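Local atomic coordinates of thioredoxin Reductase (Burkholderia cenocepacia, PDB entry 4F82), a protein that probably reduces hydrogen peroxide and organic hydroperoxides to water and alcohols, as a thiol-specific peroxidase of the Prx5 branch of the peroxiredoxins. Residues Q66-Y71 with I86-V91; F53-A58 with G98-D103; F120-G125 with M135-L140; D14-A19 with Y142-D147; E76-A81 with A168-T173. One frame throughout, in Å; residues are numbered along the deposited sequence.

Four of the five contacts meet on one mixed sheet of the thioredoxin-like fold. Interactions 1 and 2 lie with their centres about 7 Å apart beside the predicted peroxidatic Cys63: one packs helix 61-80 on strand 85-90, the other brings helix 94-103 against the end of strand 49-55, and along the chain the first is nested inside the second. Interactions 3 and 4 share strand 137-147, a neighbour of strand 49-55, and put helix 119-124 and the 14-19 loop against it, with centres about 14 Å apart. Interaction 5 joins helices 61-80 and 167-172 away from the active site, about 25 Å centre to centre from interaction 3. Helices thus clothe the sheet that carries the active-site loop.

Interaction 1: residues Q66-Y71 with I86-V91; sequences QHVPGY and IWCVSV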
# COMPACT_ATOMS: atom_id res chain seq x y z
N GLN A 66 -8.36 13.52 8.74
CA GLN A 66 -8.00 14.94 8.84
C GLN A 66 -7.33 15.52 7.58
O GLN A 66 -7.76 16.55 7.04
CB GLN A 66 -7.02 15.11 9.99
CG GLN A 66 -7.64 15.44 11.31
CD GLN A 66 -6.65 16.23 12.14
OE1 GLN A 66 -5.80 15.64 12.79
NE2 GLN A 66 -6.70 17.57 12.05
N HIS A 67 -6.23 14.91 7.17
CA HIS A 67 -5.39 15.53 6.14
C HIS A 67 -6.04 15.65 4.74
O HIS A 67 -6.11 16.77 4.21
CB HIS A 67 -3.99 14.88 6.08
CG HIS A 67 -2.95 15.78 5.51
ND1 HIS A 67 -1.63 15.39 5.36
CD2 HIS A 67 -3.03 17.05 5.03
CE1 HIS A 67 -0.94 16.40 4.84
NE2 HIS A 67 -1.76 17.41 4.63
N VAL A 68 -6.51 14.55 4.15
CA VAL A 68 -7.20 14.59 2.87
C VAL A 68 -8.55 15.33 2.95
O VAL A 68 -8.88 16.14 2.06
CB VAL A 68 -7.34 13.16 2.22
CG1 VAL A 68 -8.09 13.21 0.90
CG2 VAL A 68 -5.98 12.57 1.97
N PRO A 69 -9.34 15.09 4.02
CA PRO A 69 -10.62 15.81 4.03
C PRO A 69 -10.48 17.34 4.12
O PRO A 69 -11.28 18.03 3.49
CB PRO A 69 -11.34 15.24 5.25
CG PRO A 69 -10.79 13.83 5.35
CD PRO A 69 -9.32 13.98 4.99
N GLY A 70 -9.48 17.85 4.83
CA GLY A 70 -9.23 19.29 4.84
C GLY A 70 -9.02 19.81 3.40
O GLY A 70 -9.53 20.88 3.03
N TYR A 71 -8.29 19.07 2.58
CA TYR A 71 -8.12 19.53 1.20
C TYR A 71 -9.40 19.41 0.35
O TYR A 71 -9.71 20.32 -0.42
CB TYR A 71 -6.91 18.86 0.55
CG TYR A 71 -5.62 19.50 1.03
CD1 TYR A 71 -5.17 20.70 0.46
CD2 TYR A 71 -4.88 18.93 2.08
CE1 TYR A 71 -4.00 21.32 0.90
CE2 TYR A 71 -3.69 19.55 2.53
CZ TYR A 71 -3.28 20.75 1.94
OH TYR A 71 -2.10 21.37 2.35
N ILE A 86 -4.89 20.26 -7.00
CA ILE A 86 -4.42 19.80 -5.68
C ILE A 86 -4.10 18.32 -5.78
O ILE A 86 -4.96 17.51 -6.12
CB ILE A 86 -5.48 20.00 -4.60
CG1 ILE A 86 -5.86 21.48 -4.43
CG2 ILE A 86 -4.98 19.49 -3.27
CD1 ILE A 86 -7.29 21.67 -3.78
N TRP A 87 -2.85 17.94 -5.51
CA TRP A 87 -2.50 16.52 -5.52
C TRP A 87 -2.24 15.98 -4.12
O TRP A 87 -1.65 16.65 -3.28
CB TRP A 87 -1.20 16.31 -6.28
CG TRP A 87 -1.15 16.76 -7.71
CD1 TRP A 87 -2.11 17.40 -8.47
CD2 TRP A 87 0.00 16.64 -8.53
NE1 TRP A 87 -1.61 17.65 -9.75
CE2 TRP A 87 -0.31 17.20 -9.80
CE3 TRP A 87 1.28 16.08 -8.30
CZ2 TRP A 87 0.61 17.20 -10.86
CZ3 TRP A 87 2.20 16.10 -9.36
CH2 TRP A 87 1.85 16.65 -10.62
N CYS A 88 -2.70 14.78 -3.86
CA CYS A 88 -2.25 14.04 -2.67
C CYS A 88 -1.20 13.02 -3.12
O CYS A 88 -1.50 12.10 -3.90
CB CYS A 88 -3.41 13.35 -2.00
SG CYS A 88 -2.89 12.25 -0.62
N VAL A 89 0.03 13.15 -2.64
CA VAL A 89 1.05 12.18 -3.01
C VAL A 89 1.31 11.18 -1.88
O VAL A 89 1.43 11.58 -0.72
CB VAL A 89 2.36 12.87 -3.39
CG1 VAL A 89 3.48 11.86 -3.51
CG2 VAL A 89 2.18 13.64 -4.71
N SER A 90 1.35 9.89 -2.18
CA SER A 90 1.68 8.94 -1.12
C SER A 90 2.46 7.81 -1.73
O SER A 90 2.31 7.53 -2.94
CB SER A 90 0.41 8.38 -0.44
OG SER A 90 0.74 7.51 0.66
N VAL A 91 3.23 7.12 -0.90
CA VAL A 91 3.97 5.95 -1.34
C VAL A 91 3.04 4.76 -1.18
O VAL A 91 3.05 4.05 -0.16
CB VAL A 91 5.32 5.74 -0.59
CG1 VAL A 91 6.08 4.52 -1.18
CG2 VAL A 91 6.17 6.97 -0.75
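The ring of Tyr71 meets Ile86 obliquely, its CD1 standing 3.9 Å from Ile86 CG2, while CD2 of His67, one helical turn earlier, lies in the ring plane at its edge. Phe53 stacks on the same tyrosine. This is the inside of a beta-alpha-beta unit of the thioredoxin-like fold, strand 49-55, helix 61-80 and strand 85-90, and the contact packs the helix on the second strand. Ile86 turns its CG2 branch to the ring and, by its first torsion (chi1 -61°), sends CG1 the other way, beside its backbone N. Every touching residue is buried and no hydrogen bond crosses. The polar end of Tyr71 is satisfied away from the strand, where OH bonds to the carbonyl O of Ser165, which also takes His67 NE2; the two side chains are thereby tied to one loop.

Farther along, Val68 is level with Cys88, with their CA atoms 7.4 Å apart. Val68 lies close to Cys63, the predicted sulfenic acid-forming residue, and Trp100 of helix 94-103 touches both Val68 and Cys88. The contact here is apolar: Val68 CG2, the methyl anti to its own carbonyl carbon, approaches Cys88 SG to 4.0 Å.

Interaction 2: residues F53-A58 with G98-D103; sequences FGLPGA and GAWGRD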
# COMPACT_ATOMS: atom_id res chain seq x y z
N PHE A 53 0.39 17.88 -1.48
CA PHE A 53 0.64 17.47 -0.09
C PHE A 53 0.94 15.96 -0.10
O PHE A 53 0.26 15.18 -0.77
CB PHE A 53 -0.49 17.89 0.88
CG PHE A 53 -1.80 17.19 0.66
CD1 PHE A 53 -2.18 16.09 1.46
CD2 PHE A 53 -2.66 17.59 -0.35
CE1 PHE A 53 -3.42 15.44 1.26
CE2 PHE A 53 -3.90 16.92 -0.56
CZ PHE A 53 -4.27 15.85 0.24
N GLY A 54 2.05 15.59 0.54
CA GLY A 54 2.44 14.21 0.64
C GLY A 54 2.14 13.75 2.05
O GLY A 54 2.16 14.54 3.01
N LEU A 55 1.88 12.47 2.20
CA LEU A 55 1.57 11.94 3.54
C LEU A 55 2.02 10.47 3.57
O LEU A 55 2.31 9.89 2.52
CB LEU A 55 0.06 12.12 3.83
CG LEU A 55 -1.00 11.82 2.76
CD1 LEU A 55 -1.10 10.29 2.41
CD2 LEU A 55 -2.36 12.34 3.21
N PRO A 56 2.11 9.87 4.77
CA PRO A 56 2.70 8.54 4.94
C PRO A 56 1.94 7.33 4.37
O PRO A 56 2.60 6.35 4.01
CB PRO A 56 2.83 8.40 6.46
CG PRO A 56 2.96 9.81 6.95
CD PRO A 56 2.01 10.58 6.06
N GLY A 57 0.61 7.35 4.33
CA GLY A 57 -0.07 6.20 3.77
C GLY A 57 -1.57 6.29 3.60
O GLY A 57 -2.29 6.77 4.51
N ALA A 58 -2.06 5.78 2.47
CA ALA A 58 -3.50 5.62 2.28
C ALA A 58 -4.09 4.77 3.41
O ALA A 58 -3.43 3.87 3.95
CB ALA A 58 -3.80 4.98 0.92
N GLY A 98 -6.68 4.77 -5.71
CA GLY A 98 -7.99 4.82 -6.32
C GLY A 98 -9.13 4.50 -5.36
O GLY A 98 -10.10 5.24 -5.26
N ALA A 99 -9.02 3.38 -4.65
CA ALA A 99 -10.04 2.97 -3.70
C ALA A 99 -10.15 3.97 -2.56
O ALA A 99 -11.25 4.28 -2.09
CB ALA A 99 -9.68 1.59 -3.14
N TRP A 100 -9.01 4.45 -2.09
CA TRP A 100 -9.02 5.43 -1.02
C TRP A 100 -9.71 6.71 -1.47
O TRP A 100 -10.52 7.28 -0.72
CB TRP A 100 -7.58 5.75 -0.63
CG TRP A 100 -7.40 6.40 0.71
CD1 TRP A 100 -8.13 6.19 1.86
CD2 TRP A 100 -6.41 7.37 1.03
NE1 TRP A 100 -7.63 6.99 2.88
CE2 TRP A 100 -6.57 7.71 2.39
CE3 TRP A 100 -5.39 7.98 0.29
CZ2 TRP A 100 -5.75 8.64 3.03
CZ3 TRP A 100 -4.56 8.90 0.92
CH2 TRP A 100 -4.74 9.22 2.29
N GLY A 101 -9.40 7.17 -2.69
CA GLY A 101 -9.96 8.44 -3.18
C GLY A 101 -11.48 8.34 -3.28
O GLY A 101 -12.19 9.28 -2.97
N ARG A 102 -11.98 7.19 -3.73
CA ARG A 102 -13.43 6.97 -3.81
C ARG A 102 -14.03 6.97 -2.40
O ARG A 102 -15.09 7.56 -2.17
CB ARG A 102 -13.74 5.65 -4.53
CG ARG A 102 -13.43 5.65 -6.03
CD ARG A 102 -14.05 4.41 -6.75
NE ARG A 102 -13.54 3.13 -6.21
CZ ARG A 102 -12.37 2.60 -6.58
NH1 ARG A 102 -11.64 3.23 -7.49
NH2 ARG A 102 -11.95 1.45 -6.07
N ASP A 103 -13.36 6.34 -1.45
CA ASP A 103 -13.88 6.36 -0.08
C ASP A 103 -13.96 7.81 0.43
O ASP A 103 -14.90 8.16 1.13
CB ASP A 103 -13.02 5.54 0.85
CG ASP A 103 -13.32 4.08 0.78
OD1 ASP A 103 -14.31 3.71 0.09
OD2 ASP A 103 -12.58 3.30 1.42
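A CH-pi contact dominates here: Ala58 CA sits over the centre of the six-membered ring of Trp100, 3.4 Å from the centroid and only 5° off the ring normal. It joins two parts of the thioredoxin-like fold, the loop running from strand 49-55 toward helix 61-80, which carries the predicted catalytic Cys63, and the helix 94-103. The indole reaches the loop because Trp100 CG is anti to the backbone N (chi1 -162°), which sends the ring from the helix in under Ala58.

The apolar contacts follow from that placement. Ala58 CB lies over the same face, 3.5 Å from Trp100 CE3, so backbone and methyl together cover the six-membered ring and the edge it shares with the pyrrole. Leu55 and Trp100 reach toward each other from opposite directions, and Leu55 CD1 meets the far end of the indole obliquely, 3.8 Å from Trp100 CH2; its CD2 is nearly as close to that atom, so both branches pack round one ring carbon. Leu55 also touches Cys63 and links the tryptophan to the active site through van der Waals contact.

Polar bonds hold the partners from outside. Ala58 N binds Asn92 OD1, fixing the loop, and Trp100 NE1 bonds to Ser64 OG, next in sequence to Cys63, which fixes the indole's turn. Between the two segments themselves no hydrogen bond forms, and Gly57 O merely approaches Trp100 CH2, at 4.1 Å.

Interaction 3: residues F120-G125 with M135-L140; sequences FTHALG and MGIRSL
Thr121 turns its methyl, not its hydroxyl, to Ser139, with CG2 3.6 Å from Ser139 OG. The pair belongs to the place where helix 119-124 packs across the 137-139 part of strand 137-147 in the thioredoxin-like sheet; the short axes are 8.9 Å apart and cross at 74°. Thr121 OG1 lies beside its own backbone N (chi1 -60°), where Asp115 OD2 is its partner, which leaves CG2 anti to that N and directed at the strand. A water spans the two hydroxyl groups, donating to Thr121 OG1 and to Ser139 OG, each at 2.8 Å. Ser139 OG in turn donates to the O of Leu140, in the carbonyl plane on a lone pair, so it gives one bond and receives another.

The side chains of His122 and Ile137 cross at about a right angle where the contact nears the surface, and Ile137 CG2 comes to His122 CE1 oblique to the imidazole plane. Arg138 turns its CB away from the helix; its NH1 bonds to Pro56 O of the same chain, and NH2 forms a salt bridge with Asp93 of the second subunit. The helix ends in a Schellman motif at Gly125, whose positive phi turns the chain out after its N bonds back to His122 O, 3.1 Å away.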
# COMPACT_ATOMS: atom_id res chain seq x y z
N PHE A 120 9.42 9.52 -6.64
CA PHE A 120 9.26 10.98 -6.50
C PHE A 120 9.73 11.43 -5.10
O PHE A 120 10.44 12.43 -4.94
CB PHE A 120 7.79 11.34 -6.69
CG PHE A 120 7.51 12.84 -6.77
CD1 PHE A 120 8.33 13.70 -7.51
CD2 PHE A 120 6.37 13.37 -6.16
CE1 PHE A 120 8.05 15.07 -7.59
CE2 PHE A 120 6.07 14.74 -6.26
CZ PHE A 120 6.90 15.58 -6.96
N THR A 121 9.31 10.68 -4.09
CA THR A 121 9.54 11.06 -2.71
C THR A 121 11.03 10.98 -2.45
O THR A 121 11.59 11.83 -1.73
CB THR A 121 8.79 10.12 -1.75
OG1 THR A 121 7.37 10.20 -2.02
CG2 THR A 121 9.02 10.54 -0.28
N HIS A 122 11.68 9.95 -2.99
CA HIS A 122 13.15 9.86 -2.95
C HIS A 122 13.80 11.03 -3.67
O HIS A 122 14.77 11.60 -3.17
CB HIS A 122 13.66 8.53 -3.53
CG HIS A 122 13.84 7.45 -2.50
ND1 HIS A 122 13.07 6.30 -2.48
CD2 HIS A 122 14.71 7.34 -1.47
CE1 HIS A 122 13.46 5.52 -1.48
NE2 HIS A 122 14.45 6.13 -0.85
N ALA A 123 13.27 11.42 -4.83
CA ALA A 123 13.88 12.49 -5.59
C ALA A 123 13.76 13.84 -4.83
O ALA A 123 14.61 14.72 -4.99
CB ALA A 123 13.27 12.57 -6.98
N LEU A 124 12.71 13.98 -4.03
CA LEU A 124 12.44 15.16 -3.17
C LEU A 124 13.23 15.15 -1.86
O LEU A 124 13.29 16.16 -1.14
CB LEU A 124 10.95 15.20 -2.80
CG LEU A 124 9.95 15.41 -3.95
CD1 LEU A 124 8.51 15.28 -3.39
CD2 LEU A 124 10.20 16.74 -4.72
N GLY A 125 13.80 14.00 -1.52
CA GLY A 125 14.58 13.84 -0.30
C GLY A 125 13.65 13.80 0.90
O GLY A 125 14.03 14.21 2.02
N MET A 135 5.23 -0.43 7.74
CA MET A 135 4.94 0.29 6.51
C MET A 135 6.15 0.50 5.61
O MET A 135 6.03 1.10 4.51
CB MET A 135 4.34 1.67 6.85
CG MET A 135 2.90 1.64 7.35
SD MET A 135 2.46 3.16 8.26
CE MET A 135 2.28 4.35 6.90
N GLY A 136 7.33 0.07 6.08
CA GLY A 136 8.57 0.28 5.33
C GLY A 136 8.81 1.73 5.00
O GLY A 136 8.40 2.61 5.77
N ILE A 137 9.46 1.99 3.85
CA ILE A 137 9.82 3.36 3.46
C ILE A 137 8.62 4.08 2.87
O ILE A 137 7.98 3.58 1.93
CB ILE A 137 10.99 3.35 2.43
CG1 ILE A 137 12.18 2.52 2.97
CG2 ILE A 137 11.42 4.78 2.05
CD1 ILE A 137 12.69 2.88 4.38
N ARG A 138 8.32 5.27 3.40
CA ARG A 138 7.13 6.03 3.03
C ARG A 138 7.47 7.52 2.92
O ARG A 138 8.65 7.93 3.07
CB ARG A 138 6.04 5.83 4.12
CG ARG A 138 5.51 4.40 4.27
CD ARG A 138 4.83 3.91 2.96
NE ARG A 138 4.23 2.59 3.14
CZ ARG A 138 2.92 2.40 3.31
NH1 ARG A 138 2.11 3.46 3.34
NH2 ARG A 138 2.43 1.17 3.46
N SER A 139 6.48 8.36 2.71
CA SER A 139 6.76 9.82 2.63
C SER A 139 6.65 10.50 4.00
O SER A 139 5.84 10.09 4.84
CB SER A 139 5.79 10.49 1.65
OG SER A 139 6.13 11.87 1.47
N LEU A 140 7.46 11.54 4.23
CA LEU A 140 7.17 12.49 5.30
C LEU A 140 5.85 13.14 4.96
O LEU A 140 5.43 13.12 3.76
CB LEU A 140 8.27 13.59 5.41
CG LEU A 140 9.60 13.08 5.97
CD1 LEU A 140 10.70 14.09 5.75
CD2 LEU A 140 9.46 12.73 7.46
O HOH W 1 6.01 12.50 -1.26

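Interaction 4: residues D14-A19 with Y142-D147; sequences DALPDA and YAMVID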
# COMPACT_ATOMS: atom_id res chain seq x y z
N ASP A 14 13.77 25.56 -5.60
CA ASP A 14 14.26 24.44 -6.42
C ASP A 14 13.28 24.12 -7.53
O ASP A 14 12.07 24.24 -7.33
CB ASP A 14 14.40 23.18 -5.55
CG ASP A 14 15.70 23.14 -4.78
OD1 ASP A 14 16.42 24.16 -4.73
OD2 ASP A 14 15.99 22.07 -4.20
N ALA A 15 13.78 23.69 -8.68
CA ALA A 15 12.92 23.04 -9.68
C ALA A 15 12.38 21.71 -9.14
O ALA A 15 13.12 20.93 -8.53
CB ALA A 15 13.72 22.79 -10.95
N LEU A 16 11.10 21.44 -9.35
CA LEU A 16 10.54 20.13 -8.99
C LEU A 16 11.19 19.03 -9.85
O LEU A 16 11.27 19.16 -11.08
CB LEU A 16 9.02 20.19 -9.22
CG LEU A 16 8.05 19.24 -8.55
CD1 LEU A 16 8.19 19.40 -7.03
CD2 LEU A 16 6.59 19.51 -9.03
N PRO A 17 11.71 17.96 -9.22
CA PRO A 17 12.29 16.86 -10.02
C PRO A 17 11.22 16.08 -10.78
O PRO A 17 10.04 16.07 -10.37
CB PRO A 17 12.95 15.95 -8.98
CG PRO A 17 12.20 16.24 -7.70
CD PRO A 17 11.89 17.73 -7.77
N ASP A 18 11.59 15.48 -11.91
CA ASP A 18 10.63 14.66 -12.64
C ASP A 18 10.58 13.32 -11.94
O ASP A 18 11.54 12.95 -11.26
CB ASP A 18 11.03 14.45 -14.10
CG ASP A 18 9.83 14.19 -15.02
OD1 ASP A 18 8.66 14.22 -14.56
OD2 ASP A 18 10.05 13.99 -16.24
N ALA A 19 9.45 12.63 -12.09
CA ALA A 19 9.27 11.23 -11.66
C ALA A 19 8.04 10.69 -12.34
O ALA A 19 7.25 11.45 -12.91
CB ALA A 19 9.10 11.15 -10.13
N TYR A 142 3.99 16.54 4.20
CA TYR A 142 4.34 17.92 3.82
C TYR A 142 3.31 18.58 2.93
O TYR A 142 2.42 17.93 2.37
CB TYR A 142 5.69 17.93 3.10
CG TYR A 142 5.61 17.18 1.78
CD1 TYR A 142 5.24 17.84 0.60
CD2 TYR A 142 5.88 15.83 1.73
CE1 TYR A 142 5.15 17.14 -0.61
CE2 TYR A 142 5.80 15.12 0.52
CZ TYR A 142 5.43 15.79 -0.63
OH TYR A 142 5.37 15.06 -1.79
N ALA A 143 3.43 19.88 2.73
CA ALA A 143 2.73 20.48 1.61
C ALA A 143 3.64 21.49 0.92
O ALA A 143 4.41 22.21 1.59
CB ALA A 143 1.37 21.12 2.02
N MET A 144 3.57 21.51 -0.40
CA MET A 144 4.28 22.52 -1.18
C MET A 144 3.41 23.11 -2.28
O MET A 144 2.48 22.47 -2.78
CB MET A 144 5.56 21.94 -1.78
CG MET A 144 5.36 20.67 -2.60
SD MET A 144 6.98 19.99 -3.04
CE MET A 144 6.46 18.52 -3.92
N VAL A 145 3.71 24.36 -2.63
CA VAL A 145 3.03 25.02 -3.73
C VAL A 145 4.07 25.23 -4.83
O VAL A 145 5.21 25.69 -4.58
CB VAL A 145 2.41 26.37 -3.28
CG1 VAL A 145 1.78 27.06 -4.45
CG2 VAL A 145 1.37 26.11 -2.11
N ILE A 146 3.65 24.87 -6.04
CA ILE A 146 4.52 24.83 -7.21
C ILE A 146 3.96 25.75 -8.26
O ILE A 146 2.76 25.74 -8.52
CB ILE A 146 4.54 23.41 -7.80
CG1 ILE A 146 4.72 22.39 -6.66
CG2 ILE A 146 5.60 23.30 -8.94
CD1 ILE A 146 6.03 22.54 -5.90
N ASP A 147 4.83 26.55 -8.85
CA ASP A 147 4.41 27.49 -9.89
C ASP A 147 5.63 27.64 -10.75
O ASP A 147 6.74 27.80 -10.23
CB ASP A 147 3.99 28.82 -9.23
CG ASP A 147 3.14 29.69 -10.13
OD1 ASP A 147 2.85 29.31 -11.30
OD2 ASP A 147 2.76 30.80 -9.64
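Leu16 drives both of its methyl branches into the face of strand 142-147, and the contact rests on this one side chain. CD1 meets Met144 CE at 3.7 Å, and CD2 reaches Ile146 CG2 at 3.9 Å; CD1 also comes within 4.0 Å of Ile146 CD1. Leu16 crosses Ile146 at about a right angle and Met144 more obliquely, so its forked end lies over the pair, one branch to Met144 and Ile146 CD1, the other to Ile146 CG2; alternation along the strand places both side chains on the same side. Met144 is extended beyond CG, with chi2 -172° and chi3 178°, and this straight thioether carries CE out to the leucine. Ile146 was modelled in two conformers, and the distances to it hold for one of them.

The other side of the segment is looser and more polar. Ala15 points away from the strand and Asp18 is exposed, with OD1 bonded to Ser40 OG and Arg42 N, while its bond to Ala19 N is weak. The O of Leu16 takes a bond from Arg42 NH1, and Leu16 itself also touches Val41 and Val45 of helix 41-45. The loop, which leads into strand 20-25, is thus clasped between that helix and the long strand of the thioredoxin-like sheet.

No hydrogen bond crosses between the two segments, so here the join is purely apolar, while Arg42 and Ser40 hold Leu16 O and Asp18, and backbone bonds to Gly149 and Val151 tie the loop on.

Interaction 5: residues E76-A81 with A168-T173; sequences EQLRAA and ASVLAT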
# COMPACT_ATOMS: atom_id res chain seq x y z
N GLU A 76 -12.51 24.24 -3.16
CA GLU A 76 -13.13 25.42 -3.79
C GLU A 76 -12.38 26.73 -3.48
O GLU A 76 -12.13 27.51 -4.39
CB GLU A 76 -14.62 25.56 -3.42
N GLN A 77 -12.02 26.95 -2.23
CA GLN A 77 -11.30 28.17 -1.88
C GLN A 77 -9.91 28.20 -2.50
O GLN A 77 -9.48 29.25 -2.98
CB GLN A 77 -11.17 28.33 -0.36
CG GLN A 77 -12.47 28.40 0.38
CD GLN A 77 -12.28 28.06 1.84
OE1 GLN A 77 -12.54 26.95 2.28
NE2 GLN A 77 -11.79 29.03 2.60
N LEU A 78 -9.23 27.06 -2.52
CA LEU A 78 -7.88 27.04 -3.11
C LEU A 78 -7.98 27.33 -4.60
O LEU A 78 -7.20 28.12 -5.10
CB LEU A 78 -7.10 25.73 -2.82
CG LEU A 78 -6.72 25.47 -1.36
CD1 LEU A 78 -6.46 24.00 -1.09
CD2 LEU A 78 -5.50 26.31 -0.97
N ARG A 79 -8.98 26.78 -5.29
CA ARG A 79 -9.13 27.08 -6.71
C ARG A 79 -9.51 28.54 -7.00
O ARG A 79 -9.00 29.13 -7.94
CB ARG A 79 -10.05 26.06 -7.40
CG ARG A 79 -9.32 24.71 -7.56
CD ARG A 79 -10.20 23.49 -7.66
NE ARG A 79 -10.77 23.14 -8.98
CZ ARG A 79 -10.31 23.46 -10.20
NH1 ARG A 79 -9.22 24.20 -10.39
NH2 ARG A 79 -10.96 23.02 -11.27
N ALA A 80 -10.36 29.13 -6.15
CA ALA A 80 -10.69 30.56 -6.27
C ALA A 80 -9.44 31.43 -6.11
O ALA A 80 -9.39 32.51 -6.66
CB ALA A 80 -11.78 30.99 -5.23
N ALA A 81 -8.46 30.95 -5.34
CA ALA A 81 -7.24 31.73 -5.09
C ALA A 81 -6.21 31.55 -6.20
O ALA A 81 -5.12 32.10 -6.11
CB ALA A 81 -6.61 31.38 -3.72
N ALA A 168 -5.81 24.44 5.70
CA ALA A 168 -5.91 25.79 6.30
C ALA A 168 -4.59 26.58 6.27
O ALA A 168 -4.57 27.75 5.88
CB ALA A 168 -6.45 25.74 7.73
N SER A 169 -3.50 25.94 6.68
CA SER A 169 -2.19 26.58 6.69
C SER A 169 -1.74 26.95 5.28
O SER A 169 -1.17 28.01 5.09
CB SER A 169 -1.13 25.68 7.30
OG SER A 169 -1.45 25.36 8.64
N VAL A 170 -1.97 26.07 4.32
CA VAL A 170 -1.61 26.36 2.94
C VAL A 170 -2.37 27.56 2.38
O VAL A 170 -1.77 28.47 1.76
CB VAL A 170 -1.79 25.10 2.09
CG1 VAL A 170 -1.69 25.47 0.62
CG2 VAL A 170 -0.72 24.12 2.46
N LEU A 171 -3.68 27.60 2.60
CA LEU A 171 -4.48 28.71 2.12
C LEU A 171 -3.95 30.01 2.74
O LEU A 171 -3.84 31.04 2.05
CB LEU A 171 -5.96 28.50 2.48
CG LEU A 171 -6.91 29.60 1.97
CD1 LEU A 171 -6.84 29.68 0.45
CD2 LEU A 171 -8.33 29.35 2.46
N ALA A 172 -3.60 29.93 4.03
CA ALA A 172 -3.13 31.11 4.77
C ALA A 172 -1.78 31.61 4.28
O ALA A 172 -1.42 32.76 4.53
CB ALA A 172 -3.06 30.84 6.28
N THR A 173 -1.04 30.75 3.57
CA THR A 173 0.34 31.09 3.22
C THR A 173 0.54 31.20 1.71
O THR A 173 1.69 31.28 1.23
CB THR A 173 1.34 30.08 3.80
OG1 THR A 173 0.89 28.74 3.52
CG2 THR A 173 1.50 30.29 5.31
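Leu171 splits its two methyls between Leu78 and Gln77, resting across helix 61-80 near its C-terminal end. With CG anti to the backbone N (chi1 -178°) its side chain reaches straight over to the other helix; CD1 then meets Leu78 CD2 at 3.9 Å, and CD2 goes to Gln77. Leu78 differs: its CG is anti to its carbonyl carbon (chi1 -67°), which brings CD2 back toward Leu171 although its CB starts out to one side. Its CD2 also lies 4.2 Å from Val170 CG1, the deeper member of the contact.

Gln77 runs at about a right angle to Leu171, and its extended chain carries the amide across the leucine, NE2 3.5 Å from Leu171 CD2. This is van der Waals contact on the solvent side, not a hydrogen bond. The two helical segments run nearly parallel, at 17°, with axes 10.6 Å apart, and both helices pack on the sheet: Val170 reaches Ala143 and Val145 of strand 137-147, and Leu78 touches Ile86 of strand 85-90.

At its end, helix 167-172 is stitched internally by Thr173 OG1 donating to Ser169 O. Across the helices, though, the join is hydrocarbon at the buried end and an amide nitrogen touching a methyl at the wet end, so it depends on shape and burial rather than directed bonds.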